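Precorrin-3 methylase (Rhodobacter capsulatus, PDB 3NUT) probably transfers a methyl group from S-adenosyl-L-methionine to a corrin precursor on the pathway to adenosylcobalamin, and binds the by-product S-adenosyl-L-homocysteine. Local coordinates at residues M166-P171 with T227-G232; F199-T204 with M222-T227; E34-V39 with G78-V83. One frame throughout, in Å; residues are numbered along the deposited sequence.

Contact 1 (M166-P171 with T227-G232); sequences MAFYNP and TVVLVG. With SAH (S-adenosyl-L-homocysteine), chain E.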
# COMPACT_ATOMS: atom_id res chain seq x y z
N MET A 166 -4.38 10.86 -4.26
CA MET A 166 -4.83 9.67 -5.01
C MET A 166 -3.77 9.01 -5.87
O MET A 166 -2.83 9.65 -6.38
CB MET A 166 -6.02 9.98 -5.91
CG MET A 166 -6.83 11.21 -5.59
SD MET A 166 -7.96 11.47 -6.97
CE MET A 166 -8.75 13.00 -6.46
N ALA A 167 -3.97 7.72 -6.08
CA ALA A 167 -3.16 6.99 -7.02
C ALA A 167 -4.02 6.24 -8.02
O ALA A 167 -4.98 5.55 -7.66
CB ALA A 167 -2.22 6.04 -6.29
N PHE A 168 -3.64 6.35 -9.29
CA PHE A 168 -4.37 5.71 -10.39
C PHE A 168 -3.64 4.49 -10.94
O PHE A 168 -2.52 4.61 -11.42
CB PHE A 168 -4.63 6.71 -11.53
CG PHE A 168 -5.46 7.90 -11.10
CD1 PHE A 168 -6.54 7.74 -10.22
CD2 PHE A 168 -5.17 9.18 -11.58
CE1 PHE A 168 -7.31 8.83 -9.83
CE2 PHE A 168 -5.94 10.29 -11.19
CZ PHE A 168 -7.01 10.11 -10.31
N TYR A 169 -4.29 3.33 -10.86
CA TYR A 169 -3.78 2.11 -11.47
C TYR A 169 -4.47 1.91 -12.82
O TYR A 169 -5.69 2.10 -12.95
CB TYR A 169 -4.02 0.91 -10.54
CG TYR A 169 -3.07 0.79 -9.33
CD1 TYR A 169 -2.13 -0.23 -9.25
CD2 TYR A 169 -3.13 1.70 -8.28
CE1 TYR A 169 -1.26 -0.34 -8.15
CE2 TYR A 169 -2.28 1.61 -7.18
CZ TYR A 169 -1.35 0.58 -7.11
OH TYR A 169 -0.49 0.50 -6.00
N ASN A 170 -3.69 1.53 -13.82
CA ASN A 170 -4.22 1.25 -15.16
C ASN A 170 -4.81 2.51 -15.77
O ASN A 170 -6.01 2.59 -15.99
CB ASN A 170 -5.28 0.15 -15.08
CG ASN A 170 -4.76 -1.11 -14.45
OD1 ASN A 170 -3.83 -1.70 -14.95
ND2 ASN A 170 -5.36 -1.52 -13.35
N PRO A 171 -3.96 3.52 -16.03
CA PRO A 171 -4.54 4.80 -16.42
C PRO A 171 -5.06 4.78 -17.87
O PRO A 171 -6.18 5.24 -18.12
CB PRO A 171 -3.38 5.80 -16.22
CG PRO A 171 -2.18 4.98 -15.79
CD PRO A 171 -2.49 3.55 -16.10
N THR A 227 2.60 2.94 -16.15
CA THR A 227 2.57 4.19 -15.38
C THR A 227 1.52 4.14 -14.29
O THR A 227 0.45 3.55 -14.46
CB THR A 227 2.30 5.40 -16.33
OG1 THR A 227 3.31 5.40 -17.34
CG2 THR A 227 2.32 6.75 -15.62
N VAL A 228 1.86 4.72 -13.15
CA VAL A 228 0.91 4.93 -12.08
C VAL A 228 0.90 6.44 -11.83
O VAL A 228 1.95 7.10 -11.83
CB VAL A 228 1.26 4.06 -10.82
CG1 VAL A 228 2.59 4.46 -10.19
CG2 VAL A 228 0.15 4.15 -9.77
N VAL A 229 -0.28 6.99 -11.64
CA VAL A 229 -0.44 8.44 -11.58
C VAL A 229 -0.82 8.85 -10.17
O VAL A 229 -1.84 8.39 -9.61
CB VAL A 229 -1.49 8.94 -12.63
CG1 VAL A 229 -1.68 10.47 -12.55
CG2 VAL A 229 -1.12 8.49 -14.05
N LEU A 230 0.00 9.70 -9.58
CA LEU A 230 -0.23 10.17 -8.23
C LEU A 230 -0.78 11.58 -8.27
O LEU A 230 -0.27 12.44 -8.98
CB LEU A 230 1.05 10.11 -7.39
CG LEU A 230 1.83 8.79 -7.34
CD1 LEU A 230 3.13 8.98 -6.59
CD2 LEU A 230 1.03 7.63 -6.75
N VAL A 231 -1.85 11.79 -7.51
CA VAL A 231 -2.46 13.07 -7.38
C VAL A 231 -2.30 13.49 -5.92
O VAL A 231 -2.69 12.75 -5.03
CB VAL A 231 -3.97 13.01 -7.72
CG1 VAL A 231 -4.53 14.41 -7.87
CG2 VAL A 231 -4.18 12.23 -9.01
N GLY A 232 -1.72 14.66 -5.68
CA GLY A 232 -1.56 15.15 -4.32
C GLY A 232 -2.85 15.54 -3.61
O GLY A 232 -3.93 15.47 -4.21
N SAH E . -1.17 -5.75 -8.03
CA SAH E . -0.54 -4.59 -8.73
CB SAH E . -1.59 -3.77 -9.50
CG SAH E . -2.05 -4.50 -10.77
SD SAH E . -2.79 -3.41 -11.97
C SAH E . 0.08 -3.77 -7.66
O SAH E . -0.25 -4.09 -6.53
OXT SAH E . 0.87 -2.82 -7.85
C5' SAH E . -1.40 -2.99 -13.00
C4' SAH E . -1.14 -1.47 -12.99
O4' SAH E . -0.33 -1.14 -11.86
C3' SAH E . -0.39 -0.90 -14.20
O3' SAH E . -1.24 -0.44 -15.27
C2' SAH E . 0.33 0.30 -13.62
O2' SAH E . -0.55 1.44 -13.48
C1' SAH E . 0.66 -0.17 -12.22
N9 SAH E . 2.03 -0.73 -12.14
C8 SAH E . 2.37 -2.02 -11.92
N7 SAH E . 3.73 -2.15 -11.90
C5 SAH E . 4.28 -0.93 -12.11
C6 SAH E . 5.66 -0.34 -12.21
N6 SAH E . 6.78 -1.10 -12.08
N1 SAH E . 5.77 0.99 -12.44
C2 SAH E . 4.68 1.77 -12.58
N3 SAH E . 3.42 1.30 -12.51
C4 SAH E . 3.15 -0.01 -12.28
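F168 sets its ring obliquely against V229 and V231 on one face of this antiparallel strand pair. With CG anti to the carbonyl carbon (chi1 -60°), the ring sweeps along V229 and brings CE2 within 3.4 Å of CG2 of V231. A flat aromatic suits the place because it spans two branched neighbours. M166 continues that face, its extended chain running alongside V231 with CG 4.0 Å from V231 CB. On the other face the small A167 leaves room for L230, whose CD2 is 3.6 Å from A167 CB, and V228 CG2 lies over one face of the Y169 ring. The Y169 hydroxyl is tied to M122 N, while OXT of SAH lies in the ring plane at its edge, 3.3 Å from CE1. M166 with V231 and F168 with V229 are hydrogen-bonded pairs; beyond them the strand ends meet the ribose: N170 N donates an almost straight bond (173°) to SAH O2', which itself donates to T227 O at 2.5 Å. The chemistry thus changes along the contact, from an apolar grip to backbone polar groups turned to the ribose, consistent with the pairing holding N170 N and T227 O in place for one ribose hydroxyl.

Contact 2 (F199-T204 with M222-T227); sequences FARAVT and MADMRT. With SAH (S-adenosyl-L-homocysteine), chain E.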
# COMPACT_ATOMS: atom_id res chain seq x y z
N PHE A 199 3.44 11.62 -12.95
CA PHE A 199 3.38 10.45 -13.80
C PHE A 199 4.66 9.68 -13.56
O PHE A 199 5.77 10.16 -13.83
CB PHE A 199 3.20 10.84 -15.28
CG PHE A 199 1.93 11.59 -15.56
CD1 PHE A 199 0.78 10.91 -15.97
CD2 PHE A 199 1.87 12.97 -15.40
CE1 PHE A 199 -0.41 11.60 -16.23
CE2 PHE A 199 0.69 13.67 -15.65
CZ PHE A 199 -0.45 12.98 -16.07
N ALA A 200 4.49 8.48 -13.00
CA ALA A 200 5.65 7.68 -12.64
C ALA A 200 5.66 6.39 -13.45
O ALA A 200 4.77 5.54 -13.34
CB ALA A 200 5.72 7.41 -11.14
N ARG A 201 6.67 6.30 -14.29
CA ARG A 201 6.70 5.33 -15.34
C ARG A 201 7.75 4.29 -15.04
O ARG A 201 8.91 4.62 -14.76
CB ARG A 201 6.99 6.05 -16.68
CG ARG A 201 7.29 5.13 -17.84
CD ARG A 201 7.79 5.89 -19.09
NE ARG A 201 8.71 5.05 -19.88
CZ ARG A 201 8.33 3.99 -20.59
NH1 ARG A 201 7.05 3.60 -20.62
NH2 ARG A 201 9.24 3.31 -21.29
N ALA A 202 7.34 3.03 -15.10
CA ALA A 202 8.27 1.89 -15.03
C ALA A 202 9.10 1.95 -13.77
O ALA A 202 10.33 1.80 -13.79
CB ALA A 202 9.19 1.82 -16.28
N VAL A 203 8.41 2.17 -12.66
CA VAL A 203 9.06 2.43 -11.38
C VAL A 203 9.85 1.19 -10.92
O VAL A 203 9.34 0.08 -10.95
CB VAL A 203 8.04 2.89 -10.34
CG1 VAL A 203 8.70 3.04 -9.00
CG2 VAL A 203 7.48 4.22 -10.78
N THR A 204 11.11 1.44 -10.54
CA THR A 204 12.11 0.45 -10.08
C THR A 204 12.77 -0.32 -11.21
O THR A 204 13.52 -1.27 -10.96
CB THR A 204 11.58 -0.58 -9.02
OG1 THR A 204 10.86 -1.62 -9.68
CG2 THR A 204 10.71 0.07 -7.96
N MET A 222 0.53 11.63 -21.22
CA MET A 222 1.61 11.59 -20.24
C MET A 222 1.66 10.26 -19.50
O MET A 222 2.70 9.88 -18.97
CB MET A 222 1.49 12.74 -19.25
CG MET A 222 1.91 14.03 -19.86
SD MET A 222 1.79 15.39 -18.71
CE MET A 222 2.46 16.70 -19.77
N ALA A 223 0.53 9.55 -19.47
CA ALA A 223 0.43 8.22 -18.91
C ALA A 223 0.45 7.15 -20.01
O ALA A 223 -0.02 7.40 -21.11
CB ALA A 223 -0.84 8.10 -18.08
N ASP A 224 1.01 5.97 -19.71
CA ASP A 224 0.76 4.73 -20.47
C ASP A 224 0.46 3.60 -19.50
O ASP A 224 0.22 3.85 -18.32
CB ASP A 224 1.90 4.36 -21.44
CG ASP A 224 3.28 4.59 -20.85
OD1 ASP A 224 3.60 4.01 -19.79
OD2 ASP A 224 4.05 5.35 -21.47
N MET A 225 0.46 2.35 -19.98
CA MET A 225 0.17 1.20 -19.09
C MET A 225 1.33 0.81 -18.18
O MET A 225 1.17 -0.02 -17.30
CB MET A 225 -0.35 -0.01 -19.88
CG MET A 225 -1.86 0.10 -20.16
SD MET A 225 -2.76 0.79 -18.73
CE MET A 225 -3.17 -0.75 -17.87
N ARG A 226 2.47 1.46 -18.38
CA ARG A 226 3.68 1.28 -17.58
C ARG A 226 3.75 2.34 -16.46
O ARG A 226 4.82 2.61 -15.89
CB ARG A 226 4.88 1.41 -18.53
CG ARG A 226 6.16 0.69 -18.14
CD ARG A 226 6.17 -0.82 -18.48
NE ARG A 226 7.22 -1.49 -17.69
CZ ARG A 226 7.07 -1.97 -16.45
NH1 ARG A 226 5.90 -1.92 -15.81
NH2 ARG A 226 8.12 -2.53 -15.85
N THR A 227 2.60 2.94 -16.15
CA THR A 227 2.57 4.19 -15.38
C THR A 227 1.52 4.14 -14.29
O THR A 227 0.45 3.55 -14.46
CB THR A 227 2.30 5.40 -16.33
OG1 THR A 227 3.31 5.40 -17.34
CG2 THR A 227 2.32 6.75 -15.62
N SAH E . -1.17 -5.75 -8.03
CA SAH E . -0.54 -4.59 -8.73
CB SAH E . -1.59 -3.77 -9.50
CG SAH E . -2.05 -4.50 -10.77
SD SAH E . -2.79 -3.41 -11.97
C SAH E . 0.08 -3.77 -7.66
O SAH E . -0.25 -4.09 -6.53
OXT SAH E . 0.87 -2.82 -7.85
C5' SAH E . -1.40 -2.99 -13.00
C4' SAH E . -1.14 -1.47 -12.99
O4' SAH E . -0.33 -1.14 -11.86
C3' SAH E . -0.39 -0.90 -14.20
O3' SAH E . -1.24 -0.44 -15.27
C2' SAH E . 0.33 0.30 -13.62
O2' SAH E . -0.55 1.44 -13.48
C1' SAH E . 0.66 -0.17 -12.22
N9 SAH E . 2.03 -0.73 -12.14
C8 SAH E . 2.37 -2.02 -11.92
N7 SAH E . 3.73 -2.15 -11.90
C5 SAH E . 4.28 -0.93 -12.11
C6 SAH E . 5.66 -0.34 -12.21
N6 SAH E . 6.78 -1.10 -12.08
N1 SAH E . 5.77 0.99 -12.44
C2 SAH E . 4.68 1.77 -12.58
N3 SAH E . 3.42 1.30 -12.51
C4 SAH E . 3.15 -0.01 -12.28
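M222 and F199 make the aromatic part of this contact: M222 CB sits over the middle of the F199 ring, 3.5 Å from its centroid and only 4° off the ring normal, a CH-pi contact. The sulfur follows obliquely, 3.7 Å from F199 CE2, in a Met-aromatic contact, and the end of the extended chain leads away. A223 CB adds an apolar touch on F199 CD1, and T227 CG2 meets the ring at its edge.

Charged and polar groups gather round D224. Its OD1 accepts from R226 N, closing an Asx turn, and from T227 OG1, which comes from above the carboxylate plane; aspartate suits a turn that needs such a short acceptor. The same oxygen lies in the plane of the R201 guanidinium at its edge, in a long salt bridge: R201 NH1 is 3.6 Å from D224 OD1 and no nearer to OD2, reached because the R201 chain is extended from CG to NE.

One backbone bond joins the segments, A202 N to R226 O at 2.7 Å. A202, with left-handed helical backbone angles, is small enough for the R226 chain to pass beside it, R226 CG 3.7 Å from A202 CB. Just beyond, V203 reads the Watson-Crick edge of adenine, its N donating to SAH N1 (2.9 Å) and its O accepting from SAH N6 (3.0 Å).

In the fold, F199 also packs on S211 and V213 of strand 209-214 and on V229 of strand 227-231, whereas A200 and V203 rest against A125 of helix 121-129.

Contact 3 (E34-V39 with G78-V83); sequences EATDIV and GRRVVV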
# COMPACT_ATOMS: atom_id res chain seq x y z
N GLU A 34 9.17 -23.38 -3.06
CA GLU A 34 8.33 -24.54 -2.67
C GLU A 34 7.30 -25.01 -3.70
O GLU A 34 6.81 -26.11 -3.59
CB GLU A 34 7.55 -24.24 -1.41
CG GLU A 34 8.32 -24.34 -0.15
CD GLU A 34 7.50 -25.02 0.89
OE1 GLU A 34 6.92 -24.31 1.75
OE2 GLU A 34 7.40 -26.28 0.82
N ALA A 35 6.96 -24.15 -4.66
CA ALA A 35 5.97 -24.44 -5.71
C ALA A 35 6.26 -25.69 -6.51
O ALA A 35 7.38 -25.86 -6.99
CB ALA A 35 5.92 -23.28 -6.66
N THR A 36 5.24 -26.56 -6.71
CA THR A 36 5.29 -27.55 -7.80
C THR A 36 4.78 -26.90 -9.07
O THR A 36 5.13 -27.30 -10.18
CB THR A 36 4.40 -28.79 -7.54
OG1 THR A 36 3.03 -28.39 -7.36
CG2 THR A 36 4.86 -29.58 -6.28
N ASP A 37 3.90 -25.92 -8.90
CA ASP A 37 3.28 -25.28 -10.02
C ASP A 37 3.27 -23.74 -9.90
O ASP A 37 2.86 -23.20 -8.89
CB ASP A 37 1.88 -25.82 -10.18
CG ASP A 37 1.85 -27.34 -10.44
OD1 ASP A 37 1.95 -28.14 -9.49
OD2 ASP A 37 1.70 -27.75 -11.60
N ILE A 38 3.75 -23.05 -10.94
CA ILE A 38 3.59 -21.61 -11.02
C ILE A 38 2.59 -21.20 -12.12
O ILE A 38 2.69 -21.64 -13.25
CB ILE A 38 4.94 -20.86 -11.07
CG1 ILE A 38 5.80 -21.32 -9.87
CG2 ILE A 38 4.72 -19.33 -11.06
CD1 ILE A 38 7.30 -21.00 -9.96
N VAL A 39 1.59 -20.39 -11.76
CA VAL A 39 0.59 -19.89 -12.69
C VAL A 39 0.77 -18.38 -12.79
O VAL A 39 0.76 -17.70 -11.77
CB VAL A 39 -0.85 -20.22 -12.16
CG1 VAL A 39 -1.93 -19.60 -13.07
CG2 VAL A 39 -1.03 -21.71 -12.01
N GLY A 78 -3.08 -32.41 -4.83
CA GLY A 78 -1.90 -32.35 -3.99
C GLY A 78 -0.78 -31.41 -4.44
O GLY A 78 0.25 -31.31 -3.78
N ARG A 79 -0.99 -30.68 -5.53
CA ARG A 79 0.00 -29.71 -6.04
C ARG A 79 0.14 -28.45 -5.17
O ARG A 79 -0.81 -28.01 -4.52
CB ARG A 79 -0.27 -29.38 -7.53
CG ARG A 79 0.04 -30.55 -8.48
CD ARG A 79 -0.69 -30.46 -9.84
NE ARG A 79 0.22 -30.26 -10.98
CZ ARG A 79 -0.13 -30.26 -12.28
NH1 ARG A 79 -1.41 -30.44 -12.66
NH2 ARG A 79 0.80 -30.06 -13.21
N ARG A 80 1.34 -27.89 -5.14
CA ARG A 80 1.60 -26.69 -4.38
C ARG A 80 1.70 -25.55 -5.41
O ARG A 80 2.74 -25.36 -6.05
CB ARG A 80 2.91 -26.83 -3.55
CG ARG A 80 2.77 -27.67 -2.30
CD ARG A 80 4.11 -28.01 -1.66
NE ARG A 80 4.47 -29.35 -2.09
CZ ARG A 80 5.68 -29.75 -2.46
NH1 ARG A 80 6.72 -28.91 -2.46
NH2 ARG A 80 5.84 -31.00 -2.86
N VAL A 81 0.61 -24.79 -5.53
CA VAL A 81 0.40 -23.87 -6.63
C VAL A 81 0.63 -22.45 -6.14
O VAL A 81 -0.03 -22.00 -5.20
CB VAL A 81 -1.05 -23.99 -7.19
CG1 VAL A 81 -1.20 -23.23 -8.48
CG2 VAL A 81 -1.43 -25.49 -7.42
N VAL A 82 1.58 -21.75 -6.77
CA VAL A 82 1.77 -20.33 -6.52
C VAL A 82 1.19 -19.58 -7.71
O VAL A 82 1.61 -19.78 -8.84
CB VAL A 82 3.27 -19.93 -6.37
CG1 VAL A 82 3.41 -18.40 -6.21
CG2 VAL A 82 3.93 -20.68 -5.17
N VAL A 83 0.23 -18.71 -7.44
CA VAL A 83 -0.32 -17.88 -8.50
C VAL A 83 0.36 -16.53 -8.30
O VAL A 83 0.36 -15.97 -7.20
CB VAL A 83 -1.86 -17.74 -8.38
CG1 VAL A 83 -2.39 -16.71 -9.39
CG2 VAL A 83 -2.56 -19.10 -8.53
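T36 and R80 lock the start of this parallel strand pair. The T36 hydroxyl accepts from R80 N at 2.8 Å, because chi1 of 59° sets OG1 between the backbone N and the carbonyl carbon; threonine thus supplies an acceptor where the strand has not yet begun. R80 O is gripped twice, by T36 N at 2.9 Å on a lone pair and by D37 N at 3.1 Å from above the carbonyl plane. From there the regular ladder runs on, V82 N to D37 O and V39 N to V82 O.

Side chains form the next layer. R79 crosses D37 at about a right angle in a salt bridge: the carboxylate and guanidinium planes are 80° apart, and the bond from R79 NE to D37 OD1 (3.1 Å) is weak. OD2 stands over one guanidinium face, though its placement is doubtful. Replacing R79 by a leucine would remove the guanidinium and is likely to leave the D37 carboxylate without its charged mate here. R80 bends at chi3 so that NH1 reaches E34 O weakly, and T36 CG2 lies 3.8 Å above the middle of its guanidinium. Beta-branched valines suit the strands: V39 CG2 meets V81 CG1 at 3.8 Å, and on the other face V82 CG2 meets A35 CB at 3.6 Å.

Outside these, R79 and V39 pack on H57 of strand 55-58, M74 of helix 65-76 touches D37, R79 and V81, and W10 of strand 10-15 packs on R80 and V82. G78, with positive phi, follows helix 65-76 in a Schellman motif. Strands 37-40 and 80-85 are neighbours in a five-stranded parallel sheet, in the order 55-58, 37-40, 80-85, 10-15, 113-116, and such an arrangement is characteristic of the N-terminal alpha/beta domain of tetrapyrrole methylases.

How the contacts relate
Along the chain contact 3 closes first; contact 2 then lies nested within the loop closed by contact 1. Contacts 1 and 2 have centres about 9 Å apart, share T227 and both reach one mixed sheet, where strand 227-231 runs between 165-169 and 196-201; V228 N is probably hydrogen-bonded to A200 O between them. Both touch SAH, contact 1 at the ribose and carboxylate, contact 2 at the adenine and ribose. Contact 3 belongs to the separate parallel sheet on the opposite side of the chain's centre, its own centre 31 to 32 Å from theirs. The two sheets are consistent with the two-domain tetrapyrrole methylase fold, with the cofactor product bound between them.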